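Side-chain contacts in O-methyltransferase family 3 (Niastella koreensis, PDB 7CVW), which catalyses magnesium-dependent methyl transfer from S-adenosyl-L-methionine to a hydroxyl of catechol-like compounds, giving meta and para products in equal proportion: residues A[18-21]-A[22-26]; A[97-100]-A[101-104]; A[48-51]-A[52-56]; A[149-152]-A[153-156]; A[29-33]-A[34-38]. All coordinates share one frame; numbering follows the deposited sequence.

Contact 1 of 5, residues A[18-21]-A[22-26]; sequences GYED and DALLA
Asp-21 meets Ala-23, Leu-24 and Leu-25 where the chain enters helix 22-34. Its side chain can be followed outward. CB sits next to the start of the helix, close to the backbone N of Asp-22. At CG the chain turns back over the first turn, because CG lies between the backbone N and the carbonyl carbon (chi1 76°). OD1 then accepts a hydrogen bond from Leu-24 N at 3.2 Å. The N-H points well at the oxygen, with an angle of 162° at the hydrogen, but it arrives from above the carboxylate plane, 45° out of it. OD1 also lies 3.6 Å from Leu-24 CG. OD2 lies 3.7 Å from Ala-23 CB and makes a salt bridge with Arg-77.

This is an N-cap. Asp-21 precedes the helix, and its side chain accepts from an N-H of the first turn, a capping bond. The negative charge at this end would also be expected to suit the helix dipole. Asp-21 O begins the regular helical bonding, accepting from Leu-25 N at 3.1 Å.

Beside the cap, Glu-20 and Leu-25 cross at about a right angle. Glu-20 CB touches Leu-25 CD2 at 3.9 Å, and Glu-20 OE1 is equally far from that methyl. The other methyl, Leu-25 CD1, rests 3.6 Å from Glu-20 O. Glu-20 OE2 is hydrogen-bonded to Tyr-70 OH. Leu-24 turns inward onto Tyr-70, Ile-73 and Trp-74 of helix 70-76.

Contact 2 of 5, residues A[97-100]-A[101-104]; sequences VAQK and NIDR
Gln-99 starts out anti to its own backbone nitrogen (chi1 -178°) and then bends at chi2 (72°), which swings its amide along the helix to Asp-103. Asp-103 CG is anti to the carbonyl carbon, and its carboxylate leans back over the preceding turn. The two groups meet one turn apart. Gln-99 NE2 donates to Asp-103 OD1 at 3.0 Å. The oxygen lies in the amide plane, but the donor reaches the syn side of the carboxylate 35° out of its plane. Asp-103 OD1 has a second partner in Thr-108 OG1, so this oxygen is gripped twice.

A second bridge runs on another side of the same helix. Arg-104 bends at chi3, and its NH1 donates to Asn-101 OD1 at 2.8 Å. The acceptor lies in the guanidinium plane. The charged end of Lys-100 is near, with Lys-100 NZ 4.2 Å from Arg-104 NH2. This like-charge pair is probably somewhat unfavourable. Asn-101 lies alongside Val-97, both pointing the same way, with ND2 3.7 Å from Val-97 CG1. That ND2 is hydrogen-bonded to Ala-68 O and Ser-30 OG.

Helix 92-104 is the crossover of the beta-alpha-beta unit formed with strands 84-89 and 111-115. Ala-98 and Gln-99 pack on Ile-113 of strand 111-115, and Ile-102 reaches Val-111 there and also helix 70-76. Val-97 and Arg-104 lie against helix 22-34.

Contact 3 of 5, residues A[48-51]-A[52-56]; sequences FLQL and LAQLC
Phe-48 and Leu-52 form the tight side of this helical turn. The Phe-48 side chain leaves anti to its backbone nitrogen (chi1 178°), and the ring swings along the helix toward the next turn. There Leu-52 CD1 lies over one face, 3.9 Å from the ring centroid and 17° off the ring normal. This is a CH-pi contact. The methyl is displaced toward the rim, and its nearest ring atom is Phe-48 CZ at 3.7 Å. The other methyl, Leu-52 CD2, is 4.0 Å from Phe-48 CE1. Leu-52 CG also rests 3.4 Å from Phe-48 O, whose backbone bond to Leu-52 N joins the same two residues.

The other flank is looser and partly exposed. Gln-50 and Gln-54 are one turn apart, both extended beyond CG, and their amide planes are 64° apart. The Gln-54 aliphatic chain stays near the backbone, with CG 3.4 Å from Gln-50 O. Gln-54 also passes close to Leu-51. Gln-50 is directed elsewhere: its NE2 donates to Trp-74 O.

Leu-49, Leu-52 and Ala-53 rest on Met-135 of strand 133-138. Phe-48 packs on Leu-204, Leu-51 and Gln-54 on Asp-200, and Leu-55 on Ile-219, all three partners of the second subunit. Helix 43-55 therefore lies between the Rossmann-like sheet and the dimer partner. The chemistry follows this placing: apolar groups, held by dispersion and CH-pi contact, face the sheet and part of the dimer partner, and the glutamines lie on the partly exposed flank.

Contact 4 of 5, residues A[149-152]-A[153-156]; sequences FQWA and LRLS
Ala-152 and Ser-156 meet at the C-terminal end of helix 145-154, where the chain leaves it on the way to strand 160-165. The contact is a helix ending closed by a serine hydroxyl. Ser-156 OG is anti to its carbonyl carbon (chi1 -71°), which turns it back to Ala-152 O, and it donates there at 2.7 Å. Leu-155 N donates to the same oxygen at 2.9 Å. The two donors come from opposite faces of the carbonyl plane, both well out of it. Two weak backbone bonds, Arg-154 N to Gln-150 O (3.4 Å) and Leu-155 N to Trp-151 O (3.2 Å), mark where the regular helical pattern gives way.

One turn earlier, Phe-149 CE2 packs 3.9 Å from Leu-153 CD1. Trp-151 and Arg-154 run side by side. Arg-154 NH2 comes 4.2 Å from Trp-151 CZ3, and the ring and guanidinium planes are 24° apart. Trp-151 also packs on Leu-122 and Pro-123 of helix 118-128. Phe-149, Ala-152, Leu-153 and Ser-156 all touch Ile-162 of strand 160-165.

The chemistry implies a polar closure set against an apolar base: one N-H (Leu-155) and one O-H (Ser-156) satisfy the Ala-152 carbonyl, while the hydrocarbon groups hold the helix to the sheet.

Contact 5 of 5, residues A[29-33]-A[34-38]; sequences NSLAE and AGMPA
Leu-31 and Met-36 cross at about a right angle where helix 22-34 ends. Leu-31 has CG anti to its carbonyl carbon (chi1 -68°), which tips the two methyls back toward the start of the helix, and the returning chain at Met-36 and Pro-37 comes alongside them. CD2 lies 3.8 Å from Met-36 CB and 3.7 Å from Pro-37 O. Met-36 takes the same first setting, then bends at chi3 (66°). That turn brings its terminal methyl back, with CE 3.9 Å from Leu-31 CD2. Leu-31 thus meets both ends of the Met-36 side chain. Beyond this pair, Met-36 packs on Lys-93, His-94 and Leu-67. His-94 and Leu-67 belong to the S-adenosyl-L-methionine site.

Ala-34 CB rests 3.2 Å from Ser-30 O. Ser-30 OG is bonded to Ala-27 O, back along the helix.

The backbone explains why the two side chains meet. Gly-35 takes positive phi (67°), and the chain leaves the helix. Met-36 N donates to Leu-31 O at 2.9 Å, and Gly-35 N donates to Ala-32 O at 3.1 Å from above the carbonyl plane. These two bonds with a glycine of positive phi define a Schellman motif, here with an apolar contact between the residues it joins.

All five contacts are local, lie in series along the chain, and neither nest nor cross. Contact 1 opens helix 22-34 and contact 5 closes it, so they mark the two ends of one helix. Contact 3 follows on helix 43-55, against the sheet and the second subunit. Contact 2 lies on helix 92-104 and touches contacts 1 and 5: Arg-104 packs on Asp-22 and Ala-26 of contact 1, and Asn-101 is hydrogen-bonded to Ser-30 of contact 5. These three tie helix 22-34 to helix 92-104. Contact 4 ends helix 145-154 across the chain's centre from contacts 1 and 5, its centre about 31 Å from each of theirs.

Contact 1 of 5, residues A[18-21]-A[22-26]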
# COMPACT_ATOMS: atom_id res chain seq x y z
N GLY A 18 7.78 7.99 -10.66
CA GLY A 18 6.42 8.39 -11.08
C GLY A 18 6.39 9.01 -12.46
O GLY A 18 5.62 9.94 -12.68
N TYR A 19 7.21 8.50 -13.38
CA TYR A 19 7.25 9.01 -14.77
C TYR A 19 5.86 8.87 -15.42
O TYR A 19 5.22 7.80 -15.41
CB TYR A 19 8.31 8.30 -15.61
CG TYR A 19 8.27 8.76 -17.04
CD1 TYR A 19 8.71 10.02 -17.40
CD2 TYR A 19 7.65 7.99 -17.99
CE1 TYR A 19 8.61 10.46 -18.72
CE2 TYR A 19 7.55 8.40 -19.31
CZ TYR A 19 8.04 9.64 -19.68
OH TYR A 19 7.89 10.07 -20.97
N GLU A 20 5.43 9.97 -16.06
CA GLU A 20 4.15 10.07 -16.80
C GLU A 20 4.44 10.28 -18.29
O GLU A 20 5.01 11.33 -18.64
CB GLU A 20 3.36 11.26 -16.30
CG GLU A 20 2.90 11.13 -14.86
CD GLU A 20 2.28 12.43 -14.39
OE1 GLU A 20 3.04 13.36 -14.02
OE2 GLU A 20 1.03 12.54 -14.47
N ASP A 21 3.97 9.35 -19.11
CA ASP A 21 4.07 9.44 -20.59
C ASP A 21 3.05 10.44 -21.16
O ASP A 21 2.25 11.06 -20.40
CB ASP A 21 3.89 8.06 -21.22
CG ASP A 21 2.44 7.60 -21.22
OD1 ASP A 21 1.70 7.90 -20.24
OD2 ASP A 21 2.05 7.00 -22.22
N ASP A 22 3.04 10.58 -22.47
CA ASP A 22 2.14 11.55 -23.14
C ASP A 22 0.67 11.24 -22.79
O ASP A 22 -0.07 12.17 -22.61
CB ASP A 22 2.30 11.52 -24.66
CG ASP A 22 1.29 12.37 -25.42
OD1 ASP A 22 1.32 13.59 -25.25
OD2 ASP A 22 0.46 11.80 -26.15
N ALA A 23 0.25 9.97 -22.76
CA ALA A 23 -1.18 9.65 -22.55
C ALA A 23 -1.63 10.11 -21.16
O ALA A 23 -2.77 10.62 -21.05
CB ALA A 23 -1.45 8.19 -22.75
N LEU A 24 -0.81 9.93 -20.12
CA LEU A 24 -1.17 10.40 -18.77
C LEU A 24 -1.18 11.93 -18.73
O LEU A 24 -2.10 12.50 -18.13
CB LEU A 24 -0.21 9.82 -17.72
CG LEU A 24 -0.46 8.35 -17.41
CD1 LEU A 24 0.68 7.77 -16.58
CD2 LEU A 24 -1.81 8.19 -16.72
N LEU A 25 -0.15 12.58 -19.28
CA LEU A 25 -0.09 14.05 -19.24
C LEU A 25 -1.28 14.62 -20.01
O LEU A 25 -1.85 15.64 -19.58
CB LEU A 25 1.24 14.52 -19.82
CG LEU A 25 2.47 14.13 -19.00
CD1 LEU A 25 3.73 14.50 -19.77
CD2 LEU A 25 2.42 14.79 -17.63
N ALA A 26 -1.65 13.99 -21.13
CA ALA A 26 -2.77 14.46 -21.97
C ALA A 26 -4.08 14.28 -21.17
O ALA A 26 -4.96 15.15 -21.25
CB ALA A 26 -2.79 13.72 -23.28

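Contact 2 of 5, residues A[97-100]-A[101-104]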
# COMPACT_ATOMS: atom_id res chain seq x y z
N VAL A 97 -14.73 12.46 -22.50
CA VAL A 97 -13.33 12.91 -22.33
C VAL A 97 -12.46 11.71 -21.98
O VAL A 97 -11.39 11.54 -22.63
CB VAL A 97 -13.22 14.03 -21.29
CG1 VAL A 97 -11.76 14.32 -20.95
CG2 VAL A 97 -13.93 15.25 -21.81
N ALA A 98 -12.89 10.89 -21.02
CA ALA A 98 -12.14 9.68 -20.65
C ALA A 98 -11.99 8.79 -21.89
O ALA A 98 -10.92 8.17 -22.07
CB ALA A 98 -12.83 8.97 -19.52
N GLN A 99 -13.03 8.65 -22.72
CA GLN A 99 -12.95 7.71 -23.86
C GLN A 99 -11.84 8.18 -24.82
O GLN A 99 -11.05 7.34 -25.26
CB GLN A 99 -14.27 7.62 -24.61
CG GLN A 99 -14.20 6.62 -25.75
CD GLN A 99 -14.17 5.20 -25.24
OE1 GLN A 99 -15.09 4.77 -24.54
NE2 GLN A 99 -13.09 4.48 -25.52
N LYS A 100 -11.76 9.48 -25.08
CA LYS A 100 -10.70 10.05 -25.96
C LYS A 100 -9.33 9.75 -25.34
O LYS A 100 -8.38 9.40 -26.07
CB LYS A 100 -10.89 11.55 -26.14
CG LYS A 100 -9.92 12.20 -27.12
CD LYS A 100 -10.27 13.64 -27.43
CE LYS A 100 -9.05 14.52 -27.60
NZ LYS A 100 -9.27 15.58 -28.61
N ASN A 101 -9.21 9.89 -24.02
CA ASN A 101 -7.92 9.72 -23.31
C ASN A 101 -7.50 8.25 -23.33
O ASN A 101 -6.29 7.94 -23.48
CB ASN A 101 -8.01 10.30 -21.90
CG ASN A 101 -8.22 11.79 -21.87
OD1 ASN A 101 -7.88 12.51 -22.82
ND2 ASN A 101 -8.70 12.30 -20.74
N ILE A 102 -8.46 7.34 -23.15
CA ILE A 102 -8.23 5.87 -23.22
C ILE A 102 -7.81 5.48 -24.65
O ILE A 102 -6.91 4.66 -24.83
CB ILE A 102 -9.53 5.16 -22.78
CG1 ILE A 102 -9.74 5.22 -21.26
CG2 ILE A 102 -9.63 3.74 -23.35
CD1 ILE A 102 -8.63 4.69 -20.42
N ASP A 103 -8.44 6.09 -25.65
CA ASP A 103 -8.12 5.83 -27.07
C ASP A 103 -6.68 6.27 -27.33
O ASP A 103 -5.92 5.52 -27.97
CB ASP A 103 -9.13 6.52 -27.98
CG ASP A 103 -10.56 5.99 -27.94
OD1 ASP A 103 -10.79 4.93 -27.35
OD2 ASP A 103 -11.44 6.67 -28.51
N ARG A 104 -6.30 7.45 -26.83
CA ARG A 104 -4.94 8.01 -27.02
C ARG A 104 -3.94 7.03 -26.40
O ARG A 104 -2.85 6.85 -26.97
CB ARG A 104 -4.80 9.39 -26.37
CG ARG A 104 -3.47 10.07 -26.67
CD ARG A 104 -3.31 11.38 -25.96
NE ARG A 104 -4.26 12.34 -26.48
CZ ARG A 104 -5.39 12.73 -25.88
NH1 ARG A 104 -5.74 12.28 -24.68
NH2 ARG A 104 -6.19 13.60 -26.48

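Contact 3 of 5, residues A[48-51]-A[52-56]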
# COMPACT_ATOMS: atom_id res chain seq x y z
N PHE A 48 1.04 3.53 -7.38
CA PHE A 48 0.66 2.62 -6.28
C PHE A 48 -0.51 1.73 -6.72
O PHE A 48 -0.44 0.49 -6.55
CB PHE A 48 0.34 3.43 -5.04
CG PHE A 48 -0.12 2.63 -3.85
CD1 PHE A 48 0.61 1.55 -3.39
CD2 PHE A 48 -1.24 3.00 -3.13
CE1 PHE A 48 0.22 0.82 -2.27
CE2 PHE A 48 -1.61 2.30 -1.99
CZ PHE A 48 -0.90 1.19 -1.58
N LEU A 49 -1.56 2.31 -7.33
CA LEU A 49 -2.72 1.52 -7.81
C LEU A 49 -2.23 0.50 -8.85
O LEU A 49 -2.72 -0.65 -8.84
CB LEU A 49 -3.76 2.47 -8.40
CG LEU A 49 -4.50 3.36 -7.39
CD1 LEU A 49 -5.50 4.25 -8.10
CD2 LEU A 49 -5.23 2.54 -6.32
N GLN A 50 -1.30 0.88 -9.72
CA GLN A 50 -0.77 -0.03 -10.75
C GLN A 50 -0.06 -1.19 -10.06
O GLN A 50 -0.26 -2.35 -10.46
CB GLN A 50 0.15 0.72 -11.70
CG GLN A 50 0.62 -0.14 -12.86
CD GLN A 50 1.51 0.69 -13.75
OE1 GLN A 50 2.69 0.88 -13.45
NE2 GLN A 50 0.95 1.22 -14.84
N LEU A 51 0.75 -0.90 -9.06
CA LEU A 51 1.49 -1.96 -8.33
C LEU A 51 0.51 -2.89 -7.62
O LEU A 51 0.76 -4.09 -7.57
CB LEU A 51 2.45 -1.30 -7.35
CG LEU A 51 3.63 -0.58 -8.00
CD1 LEU A 51 4.41 0.22 -6.98
CD2 LEU A 51 4.57 -1.56 -8.69
N LEU A 52 -0.53 -2.36 -7.02
CA LEU A 52 -1.54 -3.20 -6.33
C LEU A 52 -2.19 -4.12 -7.37
O LEU A 52 -2.41 -5.29 -7.07
CB LEU A 52 -2.58 -2.32 -5.63
CG LEU A 52 -2.10 -1.59 -4.39
CD1 LEU A 52 -3.16 -0.63 -3.88
CD2 LEU A 52 -1.70 -2.53 -3.27
N ALA A 53 -2.51 -3.61 -8.56
CA ALA A 53 -3.13 -4.44 -9.62
C ALA A 53 -2.16 -5.57 -10.01
O ALA A 53 -2.60 -6.70 -10.18
CB ALA A 53 -3.50 -3.57 -10.79
N GLN A 54 -0.87 -5.28 -10.11
CA GLN A 54 0.14 -6.33 -10.41
C GLN A 54 0.19 -7.35 -9.27
O GLN A 54 0.27 -8.58 -9.55
CB GLN A 54 1.52 -5.69 -10.64
CG GLN A 54 1.62 -4.80 -11.85
CD GLN A 54 3.00 -4.21 -11.96
OE1 GLN A 54 3.99 -4.94 -12.10
NE2 GLN A 54 3.10 -2.90 -11.88
N LEU A 55 0.14 -6.91 -8.01
CA LEU A 55 0.18 -7.87 -6.87
C LEU A 55 -1.05 -8.77 -6.91
O LEU A 55 -0.92 -9.96 -6.52
CB LEU A 55 0.20 -7.13 -5.52
CG LEU A 55 1.55 -6.70 -4.96
CD1 LEU A 55 1.33 -6.13 -3.56
CD2 LEU A 55 2.56 -7.84 -4.92
N CYS A 56 -2.19 -8.25 -7.34
CA CYS A 56 -3.47 -9.00 -7.50
C CYS A 56 -3.39 -9.94 -8.71
O CYS A 56 -4.34 -10.70 -8.90
CB CYS A 56 -4.65 -8.05 -7.69
SG CYS A 56 -5.05 -7.16 -6.16

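Contact 4 of 5, residues A[149-152]-A[153-156]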
# COMPACT_ATOMS: atom_id res chain seq x y z
N PHE A 149 -19.59 -0.49 -1.56
CA PHE A 149 -18.77 -1.57 -0.99
C PHE A 149 -19.60 -2.86 -0.92
O PHE A 149 -19.07 -3.94 -1.21
CB PHE A 149 -18.22 -1.18 0.37
CG PHE A 149 -17.10 -2.07 0.86
CD1 PHE A 149 -15.79 -1.82 0.48
CD2 PHE A 149 -17.36 -3.16 1.67
CE1 PHE A 149 -14.74 -2.60 0.94
CE2 PHE A 149 -16.31 -3.94 2.13
CZ PHE A 149 -15.01 -3.67 1.76
N GLN A 150 -20.88 -2.77 -0.56
CA GLN A 150 -21.73 -3.99 -0.49
C GLN A 150 -21.87 -4.60 -1.88
O GLN A 150 -21.79 -5.80 -2.02
CB GLN A 150 -23.11 -3.68 0.09
CG GLN A 150 -23.05 -2.98 1.44
CD GLN A 150 -22.14 -3.61 2.45
OE1 GLN A 150 -22.12 -4.83 2.62
NE2 GLN A 150 -21.35 -2.77 3.12
N TRP A 151 -22.07 -3.78 -2.91
CA TRP A 151 -22.13 -4.27 -4.31
C TRP A 151 -20.78 -4.83 -4.72
O TRP A 151 -20.73 -5.89 -5.36
CB TRP A 151 -22.58 -3.13 -5.23
CG TRP A 151 -24.05 -2.85 -5.17
CD1 TRP A 151 -24.66 -1.77 -4.64
CD2 TRP A 151 -25.11 -3.72 -5.63
NE1 TRP A 151 -26.02 -1.87 -4.75
CE2 TRP A 151 -26.32 -3.06 -5.36
CE3 TRP A 151 -25.14 -4.97 -6.26
CZ2 TRP A 151 -27.56 -3.60 -5.67
CZ3 TRP A 151 -26.37 -5.50 -6.58
CH2 TRP A 151 -27.56 -4.84 -6.28
N ALA A 152 -19.69 -4.19 -4.34
CA ALA A 152 -18.33 -4.67 -4.66
C ALA A 152 -18.16 -6.09 -4.11
O ALA A 152 -17.63 -6.96 -4.83
CB ALA A 152 -17.29 -3.71 -4.12
N LEU A 153 -18.64 -6.37 -2.90
CA LEU A 153 -18.51 -7.74 -2.33
C LEU A 153 -19.28 -8.76 -3.18
O LEU A 153 -18.79 -9.88 -3.38
CB LEU A 153 -19.02 -7.72 -0.88
CG LEU A 153 -18.13 -6.98 0.10
CD1 LEU A 153 -18.77 -6.96 1.48
CD2 LEU A 153 -16.76 -7.61 0.18
N ARG A 154 -20.44 -8.38 -3.69
CA ARG A 154 -21.24 -9.26 -4.58
C ARG A 154 -20.46 -9.56 -5.87
O ARG A 154 -20.78 -10.55 -6.51
CB ARG A 154 -22.59 -8.60 -4.86
CG ARG A 154 -23.58 -8.69 -3.71
CD ARG A 154 -24.57 -9.81 -3.97
NE ARG A 154 -25.85 -9.27 -4.38
CZ ARG A 154 -26.71 -9.85 -5.22
NH1 ARG A 154 -26.41 -11.01 -5.79
NH2 ARG A 154 -27.85 -9.26 -5.49
N LEU A 155 -19.51 -8.72 -6.26
CA LEU A 155 -18.76 -8.83 -7.53
C LEU A 155 -17.31 -9.27 -7.25
O LEU A 155 -16.48 -9.14 -8.16
CB LEU A 155 -18.81 -7.47 -8.22
CG LEU A 155 -20.20 -7.10 -8.74
CD1 LEU A 155 -20.26 -5.63 -9.12
CD2 LEU A 155 -20.58 -8.00 -9.92
N SER A 156 -17.05 -9.83 -6.07
CA SER A 156 -15.68 -10.18 -5.60
C SER A 156 -15.51 -11.69 -5.61
O SER A 156 -16.53 -12.41 -5.65
CB SER A 156 -15.40 -9.63 -4.22
OG SER A 156 -15.26 -8.21 -4.27

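Contact 5 of 5, residues A[29-33]-A[34-38]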
# COMPACT_ATOMS: atom_id res chain seq x y z
N ASN A 29 -4.18 17.17 -18.85
CA ASN A 29 -4.42 18.42 -19.61
C ASN A 29 -5.88 18.51 -20.03
O ASN A 29 -6.44 19.64 -20.07
CB ASN A 29 -3.47 18.52 -20.81
CG ASN A 29 -2.05 18.82 -20.38
OD1 ASN A 29 -1.84 19.36 -19.28
ND2 ASN A 29 -1.07 18.45 -21.19
N SER A 30 -6.54 17.37 -20.26
CA SER A 30 -7.93 17.37 -20.76
C SER A 30 -8.86 17.98 -19.71
O SER A 30 -9.94 18.46 -20.08
CB SER A 30 -8.37 15.98 -21.20
OG SER A 30 -8.59 15.15 -20.07
N LEU A 31 -8.51 17.93 -18.43
CA LEU A 31 -9.41 18.37 -17.35
C LEU A 31 -9.73 19.86 -17.50
O LEU A 31 -10.89 20.22 -17.47
CB LEU A 31 -8.77 18.10 -15.99
CG LEU A 31 -8.65 16.63 -15.64
CD1 LEU A 31 -7.76 16.46 -14.42
CD2 LEU A 31 -10.01 15.98 -15.40
N ALA A 32 -8.73 20.72 -17.56
CA ALA A 32 -9.03 22.17 -17.59
C ALA A 32 -9.77 22.49 -18.90
O ALA A 32 -10.76 23.24 -18.84
CB ALA A 32 -7.79 22.99 -17.41
N GLU A 33 -9.35 21.92 -20.03
CA GLU A 33 -9.98 22.16 -21.37
C GLU A 33 -11.47 21.79 -21.31
O GLU A 33 -12.31 22.46 -21.96
CB GLU A 33 -9.17 21.35 -22.38
CG GLU A 33 -9.78 21.23 -23.76
CD GLU A 33 -9.15 20.19 -24.67
OE1 GLU A 33 -8.51 19.23 -24.16
OE2 GLU A 33 -9.32 20.31 -25.90
N ALA A 34 -11.82 20.72 -20.60
CA ALA A 34 -13.19 20.18 -20.54
C ALA A 34 -14.00 20.80 -19.40
O ALA A 34 -15.19 20.45 -19.30
CB ALA A 34 -13.14 18.68 -20.39
N GLY A 35 -13.42 21.68 -18.58
CA GLY A 35 -14.11 22.29 -17.43
C GLY A 35 -14.43 21.25 -16.37
O GLY A 35 -15.48 21.33 -15.71
N MET A 36 -13.50 20.33 -16.15
CA MET A 36 -13.65 19.20 -15.16
C MET A 36 -12.81 19.50 -13.94
O MET A 36 -11.77 20.13 -14.06
CB MET A 36 -13.22 17.89 -15.82
CG MET A 36 -14.19 17.41 -16.91
SD MET A 36 -13.55 16.08 -17.98
CE MET A 36 -13.42 14.75 -16.78
N PRO A 37 -13.23 19.02 -12.75
CA PRO A 37 -12.45 19.26 -11.54
C PRO A 37 -11.10 18.53 -11.58
O PRO A 37 -11.00 17.44 -12.11
CB PRO A 37 -13.37 18.75 -10.43
CG PRO A 37 -14.24 17.72 -11.11
CD PRO A 37 -14.43 18.21 -12.53
N ALA A 38 -10.08 19.18 -11.00
CA ALA A 38 -8.68 18.71 -10.99
C ALA A 38 -8.51 17.73 -9.84
O ALA A 38 -7.84 18.07 -8.88
CB ALA A 38 -7.72 19.87 -10.85